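Local coordinates for protein Dot/Icm T4SS effector (Legionella pneumophila, PDB 6VVE) that acts as a Legionella effector kinase that is switched on by inositol hexakisphosphate of the host cell, at residues Asn32-Ala37 / Tyr48-Lys53. Sequence-based numbering, arbitrary orientation.
Sequences NNEVYA and YVLMWK. With IHP (inositol hexakisphosphate), chain B.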
ATOM      1  N   ASN A  32     -21.495 -11.276  10.531  1.00 38.59           N
ATOM      2  CA  ASN A  32     -20.834 -12.474  11.046  1.00 42.80           C
ATOM      3  C   ASN A  32     -19.382 -12.182  11.424  1.00 40.67           C
ATOM      4  O   ASN A  32     -18.438 -12.765  10.891  1.00 41.89           O
ATOM      5  CB  ASN A  32     -20.918 -13.621  10.033  1.00 48.34           C
ATOM      6  CG  ASN A  32     -22.315 -14.206   9.931  1.00 54.07           C
ATOM      7  OD1 ASN A  32     -23.129 -14.069  10.849  1.00 55.35           O
ATOM      8  ND2 ASN A  32     -22.601 -14.869   8.813  1.00 57.49           N
ATOM      9  N   ASN A  33     -19.225 -11.254  12.366  1.00 30.66           N
ATOM     10  CA  ASN A  33     -17.923 -10.924  12.942  1.00 32.64           C
ATOM     11  C   ASN A  33     -16.926 -10.469  11.882  1.00 28.42           C
ATOM     12  O   ASN A  33     -15.727 -10.736  11.992  1.00 28.38           O
ATOM     13  CB  ASN A  33     -17.345 -12.111  13.721  1.00 36.99           C
ATOM     14  CG  ASN A  33     -18.265 -12.584  14.830  1.00 40.09           C
ATOM     15  OD1 ASN A  33     -18.406 -11.920  15.857  1.00 40.38           O
ATOM     16  ND2 ASN A  33     -18.893 -13.735  14.628  1.00 41.45           N
ATOM     17  N   GLU A  34     -17.412  -9.785  10.850  1.00 30.30           N
ATOM     18  CA  GLU A  34     -16.562  -9.243   9.799  1.00 26.27           C
ATOM     19  C   GLU A  34     -17.141  -7.910   9.354  1.00 21.82           C
ATOM     20  O   GLU A  34     -18.342  -7.811   9.088  1.00 21.40           O
ATOM     21  CB  GLU A  34     -16.465 -10.199   8.602  1.00 33.11           C
ATOM     22  CG  GLU A  34     -15.934 -11.588   8.941  1.00 41.47           C
ATOM     23  CD  GLU A  34     -14.485 -11.562   9.391  1.00 44.81           C
ATOM     24  OE1 GLU A  34     -13.820 -10.511   9.215  1.00 42.47           O
ATOM     25  OE2 GLU A  34     -14.014 -12.595   9.925  1.00 46.96           O
ATOM     26  N   VAL A  35     -16.294  -6.891   9.272  1.00 21.07           N
ATOM     27  CA  VAL A  35     -16.702  -5.555   8.846  1.00 17.66           C
ATOM     28  C   VAL A  35     -16.349  -5.396   7.372  1.00 15.94           C
ATOM     29  O   VAL A  35     -15.176  -5.511   6.991  1.00 17.04           O
ATOM     30  CB  VAL A  35     -16.031  -4.468   9.698  1.00 15.89           C
ATOM     31  CG1 VAL A  35     -16.275  -3.091   9.102  1.00 14.83           C
ATOM     32  CG2 VAL A  35     -16.544  -4.527  11.130  1.00 17.07           C
ATOM     33  N   TYR A  36     -17.363  -5.144   6.552  1.00 15.59           N
ATOM     34  CA  TYR A  36     -17.224  -5.017   5.113  1.00 14.91           C
ATOM     35  C   TYR A  36     -17.528  -3.590   4.667  1.00 15.81           C
ATOM     36  O   TYR A  36     -18.273  -2.848   5.323  1.00 18.11           O
ATOM     37  CB  TYR A  36     -18.173  -5.962   4.368  1.00 19.06           C
ATOM     38  CG  TYR A  36     -18.006  -7.430   4.669  1.00 26.23           C
ATOM     39  CD1 TYR A  36     -18.656  -8.016   5.748  1.00 25.72           C
ATOM     40  CD2 TYR A  36     -17.220  -8.240   3.858  1.00 27.48           C
ATOM     41  CE1 TYR A  36     -18.510  -9.353   6.019  1.00 28.55           C
ATOM     42  CE2 TYR A  36     -17.071  -9.586   4.126  1.00 28.83           C
ATOM     43  CZ  TYR A  36     -17.713 -10.137   5.204  1.00 28.53           C
ATOM     44  OH  TYR A  36     -17.571 -11.479   5.477  1.00 30.54           O
ATOM     45  N   ALA A  37     -16.952  -3.220   3.523  1.00 14.05           N
ATOM     46  CA  ALA A  37     -17.340  -2.020   2.789  1.00 16.71           C
ATOM     47  C   ALA A  37     -18.022  -2.453   1.499  1.00 17.17           C
ATOM     48  O   ALA A  37     -17.460  -3.247   0.735  1.00 19.10           O
ATOM     49  CB  ALA A  37     -16.127  -1.140   2.494  1.00 17.81           C
ATOM     50  N   TYR A  48     -18.250  -5.964  -2.606  1.00 17.02           N
ATOM     51  CA  TYR A  48     -17.835  -5.736  -1.229  1.00 15.91           C
ATOM     52  C   TYR A  48     -16.351  -6.042  -1.069  1.00 15.44           C
ATOM     53  O   TYR A  48     -15.737  -6.726  -1.893  1.00 16.24           O
ATOM     54  CB  TYR A  48     -18.647  -6.605  -0.252  1.00 22.05           C
ATOM     55  CG  TYR A  48     -18.447  -8.086  -0.474  1.00 29.10           C
ATOM     56  CD1 TYR A  48     -19.235  -8.786  -1.382  1.00 33.99           C
ATOM     57  CD2 TYR A  48     -17.460  -8.784   0.214  1.00 31.48           C
ATOM     58  CE1 TYR A  48     -19.050 -10.137  -1.593  1.00 39.41           C
ATOM     59  CE2 TYR A  48     -17.269 -10.138   0.011  1.00 37.14           C
ATOM     60  CZ  TYR A  48     -18.066 -10.810  -0.894  1.00 41.46           C
ATOM     61  OH  TYR A  48     -17.877 -12.158  -1.101  1.00 45.14           O
ATOM     62  N   VAL A  49     -15.779  -5.515   0.008  1.00 14.37           N
ATOM     63  CA  VAL A  49     -14.421  -5.837   0.423  1.00 19.66           C
ATOM     64  C   VAL A  49     -14.410  -6.031   1.934  1.00 19.95           C
ATOM     65  O   VAL A  49     -15.173  -5.396   2.667  1.00 16.26           O
ATOM     66  CB  VAL A  49     -13.405  -4.747   0.024  1.00 18.43           C
ATOM     67  CG1 VAL A  49     -13.290  -4.665  -1.497  1.00 23.52           C
ATOM     68  CG2 VAL A  49     -13.798  -3.402   0.634  1.00 12.58           C
ATOM     69  N   LEU A  50     -13.535  -6.915   2.398  1.00 16.46           N
ATOM     70  CA  LEU A  50     -13.370  -7.171   3.824  1.00 18.62           C
ATOM     71  C   LEU A  50     -12.405  -6.143   4.402  1.00 16.42           C
ATOM     72  O   LEU A  50     -11.332  -5.894   3.829  1.00 17.39           O
ATOM     73  CB  LEU A  50     -12.857  -8.590   4.051  1.00 21.74           C
ATOM     74  CG  LEU A  50     -12.365  -8.964   5.446  1.00 28.49           C
ATOM     75  CD1 LEU A  50     -13.402  -8.678   6.525  1.00 28.12           C
ATOM     76  CD2 LEU A  50     -11.974 -10.449   5.466  1.00 33.80           C
HETATM   77  N   MSE A  51     -12.789  -5.546   5.529  1.00 14.77           N
HETATM   78  CA  MSE A  51     -11.938  -4.548   6.185  1.00 15.20           C
HETATM   79  C   MSE A  51     -11.191  -5.130   7.394  1.00 16.41           C
HETATM   80  O   MSE A  51      -9.976  -4.992   7.484  1.00 17.12           O
HETATM   81  CB  MSE A  51     -12.772  -3.338   6.613  1.00 17.50           C
HETATM   82  CG  MSE A  51     -13.518  -2.635   5.477  1.00 16.54           C
HETATM   83 SE   MSE A  51     -12.390  -1.973   4.012  1.00 17.22          SE
HETATM   84  CE  MSE A  51     -11.096  -0.938   5.010  1.00 21.00           C
ATOM     85  N   TRP A  52     -11.907  -5.779   8.311  1.00 14.13           N
ATOM     86  CA  TRP A  52     -11.275  -6.406   9.468  1.00 23.35           C
ATOM     87  C   TRP A  52     -12.280  -7.326  10.153  1.00 23.46           C
ATOM     88  O   TRP A  52     -13.474  -7.325   9.834  1.00 21.43           O
ATOM     89  CB  TRP A  52     -10.739  -5.361  10.458  1.00 21.88           C
ATOM     90  CG  TRP A  52     -11.787  -4.444  11.025  1.00 18.10           C
ATOM     91  CD1 TRP A  52     -12.682  -4.730  12.020  1.00 18.95           C
ATOM     92  CD2 TRP A  52     -12.039  -3.087  10.637  1.00 17.56           C
ATOM     93  NE1 TRP A  52     -13.478  -3.634  12.266  1.00 19.92           N
ATOM     94  CE2 TRP A  52     -13.104  -2.615  11.429  1.00 16.78           C
ATOM     95  CE3 TRP A  52     -11.471  -2.227   9.685  1.00 15.85           C
ATOM     96  CZ2 TRP A  52     -13.613  -1.325  11.302  1.00 17.97           C
ATOM     97  CZ3 TRP A  52     -11.971  -0.946   9.564  1.00 17.79           C
ATOM     98  CH2 TRP A  52     -13.033  -0.506  10.371  1.00 18.14           C
ATOM     99  N   LYS A  53     -11.775  -8.113  11.108  1.00 24.31           N
ATOM    100  CA  LYS A  53     -12.597  -9.016  11.901  1.00 26.64           C
ATOM    101  C   LYS A  53     -13.028  -8.318  13.184  1.00 23.62           C
ATOM    102  O   LYS A  53     -12.248  -7.586  13.797  1.00 20.22           O
ATOM    103  CB  LYS A  53     -11.830 -10.299  12.227  1.00 33.15           C
ATOM    104  CG  LYS A  53     -12.652 -11.352  12.970  1.00 43.88           C
ATOM    105  CD  LYS A  53     -11.941 -12.705  12.988  1.00 51.79           C
ATOM    106  CE  LYS A  53     -12.763 -13.777  13.706  1.00 56.36           C
ATOM    107  NZ  LYS A  53     -13.821 -14.363  12.836  1.00 56.41           N
TER
HETATM  108  C1  IHP B 401     -16.219  -3.120  18.709  1.00 24.64           C
HETATM  109  C2  IHP B 401     -17.107  -2.953  19.954  1.00 28.61           C
HETATM  110  C3  IHP B 401     -17.662  -1.531  20.058  1.00 26.08           C
HETATM  111  C4  IHP B 401     -18.433  -1.153  18.786  1.00 28.12           C
HETATM  112  C5  IHP B 401     -17.493  -1.213  17.566  1.00 22.97           C
HETATM  113  C6  IHP B 401     -16.852  -2.591  17.414  1.00 22.55           C
HETATM  114  O11 IHP B 401     -15.962  -4.498  18.515  1.00 23.18           O
HETATM  115  P1  IHP B 401     -14.464  -5.072  18.827  1.00 24.16           P
HETATM  116  O21 IHP B 401     -14.045  -6.004  17.717  1.00 21.42           O
HETATM  117  O31 IHP B 401     -13.488  -3.926  18.949  1.00 21.95           O
HETATM  118  O41 IHP B 401     -14.492  -5.840  20.146  1.00 24.01           O
HETATM  119  O12 IHP B 401     -16.315  -3.235  21.082  1.00 37.79           O
HETATM  120  P2  IHP B 401     -16.870  -4.331  22.187  1.00 43.36           P
HETATM  121  O22 IHP B 401     -18.103  -5.013  21.655  1.00 46.93           O
HETATM  122  O32 IHP B 401     -15.799  -5.355  22.435  1.00 47.26           O
HETATM  123  O42 IHP B 401     -17.203  -3.606  23.465  1.00 46.54           O
HETATM  124  O13 IHP B 401     -16.580  -0.654  20.194  1.00 25.84           O
HETATM  125  P3  IHP B 401     -16.626   0.555  21.303  1.00 24.91           P
HETATM  126  O23 IHP B 401     -17.790   0.338  22.257  1.00 24.95           O
HETATM  127  O33 IHP B 401     -15.314   0.548  22.078  1.00 23.35           O
HETATM  128  O43 IHP B 401     -16.781   1.892  20.611  1.00 26.03           O
HETATM  129  O14 IHP B 401     -18.947   0.136  18.913  1.00 37.42           O
HETATM  130  P4  IHP B 401     -20.541   0.352  18.550  1.00 44.96           P
HETATM  131  O24 IHP B 401     -21.397  -0.471  19.476  1.00 48.19           O
HETATM  132  O34 IHP B 401     -20.787  -0.115  17.125  1.00 49.68           O
HETATM  133  O44 IHP B 401     -20.903   1.811  18.689  1.00 48.14           O
HETATM  134  O15 IHP B 401     -18.223  -0.933  16.411  1.00 23.75           O
HETATM  135  P5  IHP B 401     -17.931   0.464  15.607  1.00 24.01           P
HETATM  136  O25 IHP B 401     -19.219   0.960  14.982  1.00 21.69           O
HETATM  137  O35 IHP B 401     -17.404   1.513  16.550  1.00 21.55           O
HETATM  138  O45 IHP B 401     -16.903   0.198  14.529  1.00 22.94           O
HETATM  139  O16 IHP B 401     -15.830  -2.510  16.442  1.00 24.86           O
HETATM  140  P6  IHP B 401     -16.032  -3.270  14.994  1.00 24.64           P
HETATM  141  O26 IHP B 401     -14.811  -4.108  14.681  1.00 23.73           O
HETATM  142  O36 IHP B 401     -17.252  -4.157  15.044  1.00 21.17           O
HETATM  143  O46 IHP B 401     -16.223  -2.213  13.925  1.00 23.47           O
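Trp52 holds CG between its backbone N and carbonyl carbon (chi1 60°), while Val35 sets CG1 opposite its own N (chi1 171°) and CG2 opposite its carbonyl carbon; together these torsions lay the indole and the branched valine side by side, pointing the same way. Val35 CB rides over one indole face, 3.9 Å from the centroid of the Trp52 five-membered ring and close to its normal, a CH-pi contact that suits a beta-branched residue. CG2 of Val35 comes nearest, 3.4 Å from Trp52 NE1, and also meets the phosphate oxygen O46, while CG1 lies toward CZ2. At the N-H edge of the ring, Trp52 NE1 donates to O26 of inositol hexakisphosphate at 2.8 Å, with the phosphorus P6 in the ring plane. Tryptophan fits here because it offers both a broad apolar face and one N-H. Tyr144 packs edge-to-face with the same indole.

The two strands form a beta hairpin whose register slips at a classic beta bulge, where Met51 and Trp52 both face Val35. Val35 N reaches Trp52 O at 2.9 Å, whereas Val35 O receives Met51 N at 2.8 Å. Beyond the bulge, Ala37 and Val49 exchange two backbone bonds, and the small Ala37 CB touches Val49 CG2 at 3.7 Å and also meets Met51 SE.

On the face carrying Glu34, Tyr36 and Leu50, the rings of Tyr36 and Tyr48 meet obliquely, planes at 82°. Glu34 crosses Lys53 in a salt bridge whose hydrogen bond, Lys53 NZ to Glu34 OE2 at 3.4 Å, is weak.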